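PDB 4CL2: periplasmic solute binding protein from Candidatus liberibacter, which binds manganese and zinc ions and probably delivers them to a membrane uptake system. Local coordinates for residues I82-G87 / E119-A124; N113-I118 / E145-S150; K165-T170 / K185-W190; H205-M210 / A233-A238. All blocks are in the same frame, centred on the assembly; numbering follows the deposited sequence. Where two conformers were deposited one is given.

Contact 1. Residues I82-G87 / E119-A124; sequences ITVTDG and ENIRKA
Asn120 extends its amide from helix 119-124 to the turn that follows strand 82-83, where ND2 donates to two backbone carbonyls: Val84 O at 2.9 Å and Asp86 O, also at 2.9 Å. The two acceptors are met differently. The bond to Val84 is almost straight at the hydrogen (177°), yet ND2 stands above that carbonyl's plane; toward Asp86 it is more bent (158°), but ND2 lies in the carbonyl plane, on a lone pair. Both oxygens lie close to the Asn120 amide plane, so the pair of bonds fixes the rotation of the flat group. With chi1 at -77°, CG lies beside the backbone N of Asn120, which sends the amide out to the turn. That turn is a type I beta turn from Thr83 to Asp86, with Asp86 N bonded to Thr83 O at 3.3 Å. Thr85 OG1 is satisfied by Asn60 O.

Carbon packing continues along the helix. Val84 CG1 rests on Ile121 CG1 at 3.6 Å, and Ile82 CG1 meets Ala124 CB at 4.0 Å; Ile17 and Ile21 of helix 12-22 also press on Ile121. Ile82 keeps backbone bonds to Ile57 and Cys59 in the parallel sheet. One buried amide, using both its protons, therefore pins the exit of an edge strand of that sheet to the helix beside it.

Contact 2. Residues N113-I118 / E145-S150; sequences NAMIYI and EKIRNS. With SO4 (sulfate ion), chain E.
Ala114 and Ile147 face each other where the helices 113-118 and 145-150 come nearest, with Ala114 CB 4.2 Å from Ile147 CG2 and CA atoms 8.0 Å apart. The segments run antiparallel, 169° between their directions, and their axes approach to 10.4 Å. The inner part is purely apolar. Ile147 carries it by two branches. Besides touching Ala114, Ile147 CG2 lies 4.0 Å from Met115 CE, the terminal methyl, while Ile147 CG1 is 4.4 Å from Ile118 CD1. Met115 gets there because its chain folds at chi2 (-65°), turning a side chain that starts out along the flank back across the interface. Ile118 is enclosed further by Ala140, Tyr143 and Ser144 of the longer helix and by Ile17 and Ile21 of helix 12-22; Leu260 of helix 259-274 adds to the cover of Ile147.

The partly exposed flank is looser and mixed in character. Here Met115 and Arg148 cross at about a right angle, the sulfur SD 3.9 Å from NH2 in an oblique approach to the guanidinium. Arg148 also forms a salt bridge to Glu145, one turn earlier, which probably offsets its charge beside the thioether. Away from the interface, a sulfate, probably from the crystallisation liquor, binds Ser150 OG and Arg264 NH1.

Together the segments make an antiparallel helix pair, here helix 111-128 on the long helix 133-158; a single long helix joining the two lobes is characteristic of this family of metal-binding proteins.

Contact 3. Residues K165-T170 / K185-W190; sequences KRWFVT and KSLYLW
Phe168 O is approached by several groups of the neighbouring strand: Leu187 N donates to it at 3.0 Å, Ser186 CA makes a CA-H...O contact with CA 3.1 Å from Phe168 O, and Ser186 OG lies near in the conformer given, although its proton is not settled. Three further backbone bonds continue the ladder. Phe168 N bonds to Lys185 O at 2.8 Å, Lys185 N to Arg166 O, and Thr170 N to Leu187 O. Lys185 and Leu187 thus bond across to the residues flanking Trp167 and Val169 respectively, the parallel pattern, with the strand axes 17° apart.

Trp167, Val169, Lys185 and Leu187 share one face. Lys185 CB lies over the six-membered ring of Trp167, 3.7 Å from its centroid, and bends in the Lys185 chain at chi2 and chi3 fold NZ back to within 4.0 Å of the five-membered ring's centroid, an off-centre cation-pi contact. Farther along, Trp167 CZ3 meets Leu187 CG, and Leu187 CB lies 3.9 Å from Val169 CG2. On the other face one water joins Thr170 OG1 to Ser186 OG; Thr170 OG1 also bonds to the backbone O of Glu172, a manganese ligand.

These strands belong to a beta-alpha-beta unit whose helix 176-182 covers the Phe168 face through Leu178 and Ala179, while helix 200-212 lies on the Val169 and Leu187 face and strand 217-221 meets Val169 through Phe219 and Ile218.

Contact 4. Residues H205-M210 / A233-A238; sequences HAINQM and AYETNA
The carboxylate of Glu235 is the flat group that meets the other helix: the terminal methyl CD1 of Ile207 lies over its plane, 3.4 Å from OE1 and 3.6 Å from CD, while OE2 is hydrogen-bonded to Gln231 NE2. A second flat group, the ring of His205, is turned away from this contact and has Gln209 CG over one face. The contact sits at the C-terminal end of helix 227-236, which closes in a Schellman motif: Asn237 adopts positive phi (56°) and weak backbone bonds run back from Asn237 N to Tyr234 O and from Ala238 N to Ala233 O.

The last helical residue, Thr236, packs against both Ile207 and Met210. Its CG2 comes within 3.6 Å of Ile207 O, within 3.9 Å of Ile207 CG2 and within 3.8 Å of Met210 CB. OG1 stands between the backbone N and the carbonyl carbon (chi1 57°), where it is hydrogen-bonded to Val232 O, with Ala233 O also near. The hydroxyl is thus turned to its own helix, and the methyl faces the partner.

Both helices also rest on strand 217-221, Met210 and Ala233 sharing Ile218 beneath them, so two successive helices meet near the surface, away from the metal site. A turn at chi3 of Met210 brings its CE to 3.4 Å from Ala238 CB, closer than carbons normally approach, with Thr236 OG1 also nearby.

How the contacts relate
From the N terminus, contact 1 comes first, closing the loop from strand 80-83 to helix 111-128 and tying the four-stranded sheet to that helix. Contact 2 opens inside this loop and ends beyond it, so the two cross; it ties helix 111-128 to helix 133-158 and touches contact 1, Val84 CG2 lying 3.6 Å from Tyr117 CD2. Helix 133-158 then leads to strand 167-170, where contact 3 closes one beta-alpha-beta unit. Contact 4 follows in series, closing the loop through strand 217-221 and joining helices 200-212 and 227-236. Contacts 3 and 4 touch through Leu187 CD1 and Gln209 CB, 3.4 Å apart. Contacts 1 and 4, on opposite sides of the chain's centre, have centres 39 Å apart.

Contact 1. Residues I82-G87 / E119-A124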
# COMPACT_ATOMS: atom_id res chain seq x y z
N ILE A 82 16.86 -3.02 -1.63
CA ILE A 82 16.07 -3.60 -2.74
C ILE A 82 14.78 -2.81 -2.81
O ILE A 82 14.16 -2.53 -1.80
CB ILE A 82 15.75 -5.07 -2.47
CG1 ILE A 82 17.03 -5.93 -2.33
CG2 ILE A 82 14.74 -5.66 -3.50
CD1 ILE A 82 17.91 -5.98 -3.50
N THR A 83 14.37 -2.42 -4.03
CA THR A 83 13.12 -1.74 -4.29
C THR A 83 12.14 -2.81 -4.73
O THR A 83 12.27 -3.38 -5.84
CB THR A 83 13.33 -0.69 -5.38
OG1 THR A 83 14.25 0.29 -4.83
CG2 THR A 83 12.00 -0.00 -5.74
N VAL A 84 11.15 -3.06 -3.89
CA VAL A 84 10.26 -4.16 -4.09
C VAL A 84 9.13 -3.90 -5.08
O VAL A 84 8.41 -4.82 -5.40
CB VAL A 84 9.66 -4.73 -2.77
CG1 VAL A 84 10.78 -5.05 -1.77
CG2 VAL A 84 8.69 -3.72 -2.15
N THR A 85 9.04 -2.68 -5.62
CA THR A 85 8.15 -2.32 -6.71
C THR A 85 8.80 -2.38 -8.09
O THR A 85 8.18 -1.98 -9.08
CB THR A 85 7.57 -0.91 -6.50
OG1 THR A 85 8.67 -0.01 -6.37
CG2 THR A 85 6.67 -0.85 -5.28
N ASP A 86 10.03 -2.87 -8.21
CA ASP A 86 10.66 -3.04 -9.53
C ASP A 86 9.71 -3.84 -10.43
O ASP A 86 9.21 -4.91 -10.05
CB ASP A 86 11.96 -3.86 -9.37
CG ASP A 86 13.12 -3.06 -8.83
OD1 ASP A 86 13.03 -1.81 -8.67
OD2 ASP A 86 14.13 -3.74 -8.52
N GLY A 87 9.51 -3.35 -11.65
CA GLY A 87 8.55 -3.98 -12.59
C GLY A 87 7.15 -3.40 -12.58
O GLY A 87 6.27 -3.89 -13.33
N GLU A 119 7.08 -11.58 -5.41
CA GLU A 119 8.12 -12.12 -6.28
C GLU A 119 9.44 -11.40 -6.03
O GLU A 119 10.50 -12.04 -5.94
CB GLU A 119 7.71 -12.06 -7.75
CG GLU A 119 8.86 -12.37 -8.68
CD GLU A 119 9.48 -13.74 -8.51
OE1 GLU A 119 8.88 -14.62 -7.81
OE2 GLU A 119 10.60 -13.93 -9.02
N ASN A 120 9.41 -10.06 -5.94
CA ASN A 120 10.67 -9.34 -5.76
C ASN A 120 11.24 -9.66 -4.39
O ASN A 120 12.49 -9.70 -4.23
CB ASN A 120 10.42 -7.82 -5.88
CG ASN A 120 10.27 -7.42 -7.33
OD1 ASN A 120 10.81 -8.09 -8.20
ND2 ASN A 120 9.53 -6.37 -7.60
N ILE A 121 10.40 -9.86 -3.39
CA ILE A 121 10.91 -10.15 -2.04
C ILE A 121 11.46 -11.60 -2.01
O ILE A 121 12.52 -11.87 -1.42
CB ILE A 121 9.85 -9.87 -0.95
CG1 ILE A 121 9.64 -8.36 -0.86
CG2 ILE A 121 10.30 -10.39 0.43
CD1 ILE A 121 8.41 -7.96 -0.08
N ARG A 122 10.72 -12.52 -2.60
CA ARG A 122 11.22 -13.91 -2.75
C ARG A 122 12.61 -13.93 -3.40
O ARG A 122 13.56 -14.58 -2.90
CB ARG A 122 10.25 -14.77 -3.56
CG ARG A 122 10.75 -16.20 -3.73
CD ARG A 122 10.23 -16.84 -4.99
NE ARG A 122 10.75 -16.16 -6.21
CZ ARG A 122 12.00 -16.23 -6.64
NH1 ARG A 122 12.90 -16.97 -6.04
NH2 ARG A 122 12.37 -15.56 -7.71
N LYS A 123 12.76 -13.19 -4.50
CA LYS A 123 14.02 -13.14 -5.21
C LYS A 123 15.13 -12.59 -4.35
O LYS A 123 16.23 -13.14 -4.33
CB LYS A 123 13.81 -12.31 -6.51
CG LYS A 123 15.06 -12.29 -7.36
CD LYS A 123 14.86 -11.49 -8.67
CE LYS A 123 13.45 -11.23 -9.13
NZ LYS A 123 13.53 -10.29 -10.32
N ALA A 124 14.84 -11.50 -3.62
CA ALA A 124 15.87 -10.91 -2.77
C ALA A 124 16.27 -11.81 -1.59
O ALA A 124 17.45 -11.93 -1.25
CB ALA A 124 15.39 -9.54 -2.29

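Contact 2. Residues N113-I118 / E145-S150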
# COMPACT_ATOMS: atom_id res chain seq x y z
N ASN A 113 -0.23 -6.29 -8.37
CA ASN A 113 0.99 -5.84 -7.75
C ASN A 113 1.39 -6.59 -6.51
O ASN A 113 2.56 -6.73 -6.21
CB ASN A 113 0.94 -4.33 -7.50
CG ASN A 113 0.83 -3.51 -8.78
OD1 ASN A 113 1.09 -3.99 -9.89
ND2 ASN A 113 0.49 -2.23 -8.65
N ALA A 114 0.43 -7.07 -5.73
CA ALA A 114 0.75 -7.91 -4.58
C ALA A 114 1.65 -9.02 -5.05
O ALA A 114 2.62 -9.36 -4.38
CB ALA A 114 -0.56 -8.47 -3.98
N MET A 115 1.32 -9.65 -6.19
CA MET A 115 2.14 -10.76 -6.72
C MET A 115 3.57 -10.33 -7.07
O MET A 115 4.53 -11.07 -6.88
CB MET A 115 1.53 -11.42 -7.91
CG MET A 115 0.07 -11.73 -7.80
SD MET A 115 -0.11 -12.97 -6.45
CE MET A 115 -1.84 -12.86 -6.01
N ILE A 116 3.72 -9.10 -7.55
CA ILE A 116 5.05 -8.52 -7.88
C ILE A 116 5.86 -8.20 -6.61
O ILE A 116 7.07 -8.51 -6.57
CB ILE A 116 4.88 -7.27 -8.77
CG1 ILE A 116 4.27 -7.73 -10.08
CG2 ILE A 116 6.23 -6.59 -8.95
CD1 ILE A 116 3.85 -6.57 -10.98
N TYR A 117 5.24 -7.61 -5.60
CA TYR A 117 5.87 -7.41 -4.28
C TYR A 117 6.41 -8.75 -3.76
O TYR A 117 7.58 -8.87 -3.37
CB TYR A 117 4.93 -6.82 -3.23
CG TYR A 117 4.74 -5.31 -3.27
CD1 TYR A 117 4.08 -4.67 -4.32
CD2 TYR A 117 5.22 -4.50 -2.24
CE1 TYR A 117 3.88 -3.28 -4.33
CE2 TYR A 117 5.03 -3.13 -2.27
CZ TYR A 117 4.40 -2.51 -3.29
OH TYR A 117 4.18 -1.14 -3.34
N ILE A 118 5.58 -9.74 -3.80
CA ILE A 118 5.96 -11.08 -3.28
C ILE A 118 7.14 -11.64 -4.06
O ILE A 118 8.10 -12.13 -3.46
CB ILE A 118 4.73 -12.02 -3.32
CG1 ILE A 118 3.71 -11.56 -2.27
CG2 ILE A 118 5.15 -13.48 -3.11
CD1 ILE A 118 2.34 -12.15 -2.47
N GLU A 145 -1.04 -17.53 -3.45
CA GLU A 145 -2.29 -18.21 -3.56
C GLU A 145 -3.26 -17.81 -2.47
O GLU A 145 -4.44 -17.65 -2.74
CB GLU A 145 -2.14 -19.75 -3.59
CG GLU A 145 -1.36 -20.31 -4.78
CD GLU A 145 -1.69 -19.68 -6.14
OE1 GLU A 145 -2.90 -19.56 -6.47
OE2 GLU A 145 -0.70 -19.32 -6.87
N LYS A 146 -2.77 -17.65 -1.25
CA LYS A 146 -3.66 -17.18 -0.19
C LYS A 146 -4.26 -15.80 -0.50
O LYS A 146 -5.44 -15.58 -0.28
CB LYS A 146 -2.87 -17.14 1.12
CG LYS A 146 -3.72 -16.97 2.35
CD LYS A 146 -2.86 -17.03 3.62
CE LYS A 146 -3.72 -16.98 4.89
NZ LYS A 146 -2.74 -17.09 6.02
N ILE A 147 -3.45 -14.89 -1.07
CA ILE A 147 -3.89 -13.57 -1.42
C ILE A 147 -4.92 -13.67 -2.54
O ILE A 147 -5.98 -13.09 -2.51
CB ILE A 147 -2.69 -12.65 -1.88
CG1 ILE A 147 -1.73 -12.32 -0.73
CG2 ILE A 147 -3.25 -11.33 -2.54
CD1 ILE A 147 -2.21 -11.27 0.18
N ARG A 148 -4.58 -14.44 -3.59
CA ARG A 148 -5.51 -14.63 -4.69
C ARG A 148 -6.85 -15.19 -4.22
O ARG A 148 -7.93 -14.70 -4.62
CB ARG A 148 -4.91 -15.49 -5.82
CG ARG A 148 -5.82 -15.58 -7.06
CD ARG A 148 -5.21 -16.47 -8.13
NE ARG A 148 -3.99 -15.84 -8.56
CZ ARG A 148 -2.78 -16.38 -8.49
NH1 ARG A 148 -2.60 -17.59 -8.02
NH2 ARG A 148 -1.73 -15.64 -8.85
N ASN A 149 -6.80 -16.18 -3.38
CA ASN A 149 -8.01 -16.84 -2.90
C ASN A 149 -8.90 -15.91 -2.13
O ASN A 149 -10.13 -15.99 -2.24
CB ASN A 149 -7.65 -18.07 -2.09
CG ASN A 149 -7.15 -19.19 -2.95
OD1 ASN A 149 -7.45 -19.24 -4.14
ND2 ASN A 149 -6.40 -20.14 -2.35
N SER A 150 -8.33 -15.01 -1.37
CA SER A 150 -9.14 -14.03 -0.63
C SER A 150 -9.64 -12.86 -1.42
O SER A 150 -10.73 -12.34 -1.12
CB SER A 150 -8.41 -13.40 0.58
OG SER A 150 -8.28 -14.35 1.62
S SO4 E . -11.43 -15.46 2.91
O1 SO4 E . -12.62 -14.84 2.31
O2 SO4 E . -10.40 -14.42 3.03
O3 SO4 E . -10.98 -16.55 2.02
O4 SO4 E . -11.70 -16.03 4.23

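Contact 3. Residues K165-T170 / K185-W190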
# COMPACT_ATOMS: atom_id res chain seq x y z
N LYS A 165 -20.67 3.58 -12.98
CA LYS A 165 -20.44 3.61 -11.54
C LYS A 165 -19.03 3.16 -11.22
O LYS A 165 -18.71 2.92 -10.04
CB LYS A 165 -21.49 2.75 -10.81
CG LYS A 165 -22.87 3.38 -10.74
CD LYS A 165 -23.93 2.38 -10.29
CE LYS A 165 -25.33 2.94 -10.43
NZ LYS A 165 -26.36 1.86 -10.33
N ARG A 166 -18.17 3.06 -12.25
CA ARG A 166 -16.82 2.57 -12.05
C ARG A 166 -15.80 3.69 -11.66
O ARG A 166 -14.89 4.07 -12.39
CB ARG A 166 -16.35 1.79 -13.26
CG ARG A 166 -17.21 0.51 -13.45
CD ARG A 166 -17.04 -0.14 -14.83
NE ARG A 166 -15.78 -0.77 -14.84
CZ ARG A 166 -15.50 -2.06 -14.53
NH1 ARG A 166 -16.38 -2.98 -14.24
NH2 ARG A 166 -14.25 -2.36 -14.53
N TRP A 167 -15.99 4.17 -10.46
CA TRP A 167 -15.20 5.27 -9.88
C TRP A 167 -14.79 4.86 -8.50
O TRP A 167 -15.64 4.39 -7.71
CB TRP A 167 -16.04 6.51 -9.74
CG TRP A 167 -16.36 7.14 -11.02
CD1 TRP A 167 -17.47 6.97 -11.76
CD2 TRP A 167 -15.54 8.07 -11.71
NE1 TRP A 167 -17.39 7.71 -12.89
CE2 TRP A 167 -16.20 8.39 -12.89
CE3 TRP A 167 -14.31 8.64 -11.45
CZ2 TRP A 167 -15.69 9.30 -13.80
CZ3 TRP A 167 -13.79 9.54 -12.37
CH2 TRP A 167 -14.48 9.85 -13.52
N PHE A 168 -13.52 5.07 -8.19
CA PHE A 168 -12.99 4.88 -6.82
C PHE A 168 -12.65 6.31 -6.38
O PHE A 168 -11.74 6.91 -6.97
CB PHE A 168 -11.73 4.07 -6.75
CG PHE A 168 -11.90 2.61 -7.02
CD1 PHE A 168 -13.13 1.97 -6.82
CD2 PHE A 168 -10.82 1.88 -7.48
CE1 PHE A 168 -13.22 0.61 -7.10
CE2 PHE A 168 -10.94 0.52 -7.75
CZ PHE A 168 -12.14 -0.10 -7.55
N VAL A 169 -13.39 6.85 -5.42
CA VAL A 169 -13.20 8.26 -4.95
C VAL A 169 -12.80 8.31 -3.46
O VAL A 169 -13.48 7.80 -2.61
CB VAL A 169 -14.45 9.11 -5.16
CG1 VAL A 169 -14.24 10.58 -4.76
CG2 VAL A 169 -14.87 9.01 -6.62
N THR A 170 -11.64 8.85 -3.23
CA THR A 170 -11.02 8.75 -1.92
C THR A 170 -10.49 10.13 -1.55
O THR A 170 -10.65 11.10 -2.31
CB THR A 170 -9.86 7.77 -1.88
OG1 THR A 170 -8.93 8.16 -2.88
CG2 THR A 170 -10.32 6.36 -2.14
N LYS A 185 -12.05 4.23 -12.86
CA LYS A 185 -11.46 5.59 -12.81
C LYS A 185 -11.31 6.04 -11.35
O LYS A 185 -12.03 5.53 -10.52
CB LYS A 185 -12.40 6.54 -13.53
CG LYS A 185 -12.51 6.25 -15.03
CD LYS A 185 -13.96 6.41 -15.51
CE LYS A 185 -14.77 5.11 -15.33
NZ LYS A 185 -16.24 5.39 -15.27
N SER A 186 -10.33 6.88 -11.02
CA SER A 186 -10.08 7.30 -9.58
C SER A 186 -10.24 8.86 -9.59
O SER A 186 -10.02 9.59 -10.62
CB SER A 186 -8.72 6.79 -8.87
OG SER A 186 -8.77 6.27 -7.43
N LEU A 187 -10.70 9.34 -8.47
CA LEU A 187 -10.80 10.77 -8.16
C LEU A 187 -10.39 10.86 -6.71
O LEU A 187 -10.64 9.93 -5.95
CB LEU A 187 -12.21 11.29 -8.29
CG LEU A 187 -12.74 11.99 -9.52
CD1 LEU A 187 -14.15 12.46 -9.15
CD2 LEU A 187 -11.87 13.18 -9.90
N TYR A 188 -9.72 11.95 -6.36
CA TYR A 188 -9.23 12.11 -5.00
C TYR A 188 -9.00 13.57 -4.71
O TYR A 188 -9.00 14.41 -5.62
CB TYR A 188 -8.01 11.25 -4.68
CG TYR A 188 -6.92 11.35 -5.70
CD1 TYR A 188 -6.00 12.39 -5.66
CD2 TYR A 188 -6.84 10.43 -6.76
CE1 TYR A 188 -4.99 12.48 -6.62
CE2 TYR A 188 -5.86 10.53 -7.72
CZ TYR A 188 -4.93 11.51 -7.63
OH TYR A 188 -3.97 11.56 -8.62
N LEU A 189 -8.77 13.86 -3.42
CA LEU A 189 -8.63 15.26 -2.95
C LEU A 189 -7.16 15.76 -2.84
O LEU A 189 -6.91 16.97 -2.97
CB LEU A 189 -9.36 15.39 -1.59
CG LEU A 189 -10.78 14.88 -1.55
CD1 LEU A 189 -11.46 15.16 -0.19
CD2 LEU A 189 -11.61 15.50 -2.63
N TRP A 190 -6.24 14.85 -2.58
CA TRP A 190 -4.78 15.12 -2.58
C TRP A 190 -4.04 13.85 -2.90
O TRP A 190 -4.42 12.77 -2.50
CB TRP A 190 -4.33 15.79 -1.24
CG TRP A 190 -4.71 14.98 0.00
CD1 TRP A 190 -4.05 13.91 0.49
CD2 TRP A 190 -5.88 15.13 0.82
NE1 TRP A 190 -4.70 13.43 1.60
CE2 TRP A 190 -5.83 14.14 1.82
CE3 TRP A 190 -6.94 15.99 0.82
CZ2 TRP A 190 -6.82 14.00 2.78
CZ3 TRP A 190 -7.92 15.88 1.82
CH2 TRP A 190 -7.83 14.89 2.79
O HOH W 1 -7.26 7.05 -5.16

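Contact 4. Residues H205-M210 / A233-A238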
# COMPACT_ATOMS: atom_id res chain seq x y z
N HIS A 205 -12.18 20.42 -8.10
CA HIS A 205 -12.24 19.47 -9.24
C HIS A 205 -13.00 18.20 -8.91
O HIS A 205 -13.86 17.74 -9.70
CB HIS A 205 -10.83 19.15 -9.69
CG HIS A 205 -10.76 18.12 -10.78
ND1 HIS A 205 -11.08 18.41 -12.09
CD2 HIS A 205 -10.35 16.82 -10.77
CE1 HIS A 205 -10.92 17.32 -12.83
NE2 HIS A 205 -10.49 16.34 -12.06
N ALA A 206 -12.73 17.63 -7.74
CA ALA A 206 -13.44 16.43 -7.35
C ALA A 206 -14.90 16.67 -7.20
O ALA A 206 -15.73 15.83 -7.58
CB ALA A 206 -12.87 15.85 -6.06
N ILE A 207 -15.25 17.84 -6.65
CA ILE A 207 -16.66 18.14 -6.48
C ILE A 207 -17.31 18.22 -7.85
O ILE A 207 -18.39 17.65 -8.07
CB ILE A 207 -16.83 19.47 -5.65
CG1 ILE A 207 -16.43 19.17 -4.20
CG2 ILE A 207 -18.22 20.01 -5.76
CD1 ILE A 207 -16.25 20.40 -3.36
N ASN A 208 -16.63 18.91 -8.76
CA ASN A 208 -17.18 19.08 -10.09
C ASN A 208 -17.31 17.75 -10.81
O ASN A 208 -18.36 17.46 -11.42
CB ASN A 208 -16.32 20.10 -10.86
CG ASN A 208 -16.63 21.52 -10.44
OD1 ASN A 208 -17.74 21.80 -10.06
ND2 ASN A 208 -15.66 22.39 -10.45
N GLN A 209 -16.29 16.92 -10.66
CA GLN A 209 -16.32 15.58 -11.32
C GLN A 209 -17.39 14.65 -10.77
O GLN A 209 -18.07 13.96 -11.52
CB GLN A 209 -14.97 14.95 -11.28
CG GLN A 209 -13.94 15.62 -12.17
CD GLN A 209 -14.24 15.36 -13.63
OE1 GLN A 209 -14.60 14.24 -14.01
NE2 GLN A 209 -14.12 16.38 -14.46
N MET A 210 -17.60 14.68 -9.45
CA MET A 210 -18.66 13.89 -8.86
C MET A 210 -20.05 14.27 -9.29
O MET A 210 -20.90 13.40 -9.50
CB MET A 210 -18.55 13.94 -7.34
CG MET A 210 -17.38 13.13 -6.81
SD MET A 210 -17.08 13.24 -5.01
CE MET A 210 -18.44 12.28 -4.42
N ALA A 233 -18.82 15.11 0.18
CA ALA A 233 -20.11 14.42 0.07
C ALA A 233 -21.29 15.35 0.17
O ALA A 233 -22.23 15.30 -0.64
CB ALA A 233 -20.18 13.25 1.09
N TYR A 234 -21.26 16.29 1.13
CA TYR A 234 -22.33 17.21 1.30
C TYR A 234 -22.50 18.08 0.05
O TYR A 234 -23.62 18.25 -0.45
CB TYR A 234 -22.11 18.09 2.55
CG TYR A 234 -23.02 19.25 2.56
CD1 TYR A 234 -24.38 19.10 2.87
CD2 TYR A 234 -22.57 20.52 2.21
CE1 TYR A 234 -25.24 20.16 2.84
CE2 TYR A 234 -23.43 21.57 2.16
CZ TYR A 234 -24.76 21.40 2.49
OH TYR A 234 -25.62 22.46 2.47
N GLU A 235 -21.38 18.58 -0.49
CA GLU A 235 -21.42 19.54 -1.61
C GLU A 235 -21.87 18.89 -2.93
O GLU A 235 -22.37 19.57 -3.81
CB GLU A 235 -20.02 20.17 -1.81
CG GLU A 235 -19.78 21.27 -0.81
CD GLU A 235 -18.53 22.08 -1.12
OE1 GLU A 235 -18.46 22.68 -2.23
OE2 GLU A 235 -17.67 22.12 -0.25
N THR A 236 -21.74 17.56 -3.00
CA THR A 236 -22.01 16.75 -4.20
C THR A 236 -23.34 15.98 -4.13
O THR A 236 -23.78 15.41 -5.14
CB THR A 236 -20.89 15.78 -4.49
OG1 THR A 236 -20.67 14.91 -3.36
CG2 THR A 236 -19.65 16.54 -4.85
N ASN A 237 -24.01 16.01 -2.99
CA ASN A 237 -25.12 15.11 -2.72
C ASN A 237 -24.74 13.67 -2.88
O ASN A 237 -25.55 12.84 -3.20
CB ASN A 237 -26.34 15.44 -3.60
CG ASN A 237 -27.04 16.66 -3.14
OD1 ASN A 237 -27.29 17.58 -3.91
ND2 ASN A 237 -27.35 16.68 -1.86
N ALA A 238 -23.47 13.38 -2.66
CA ALA A 238 -22.96 12.02 -2.52
C ALA A 238 -23.02 11.59 -1.04
O ALA A 238 -23.48 12.31 -0.18
CB ALA A 238 -21.56 11.95 -3.04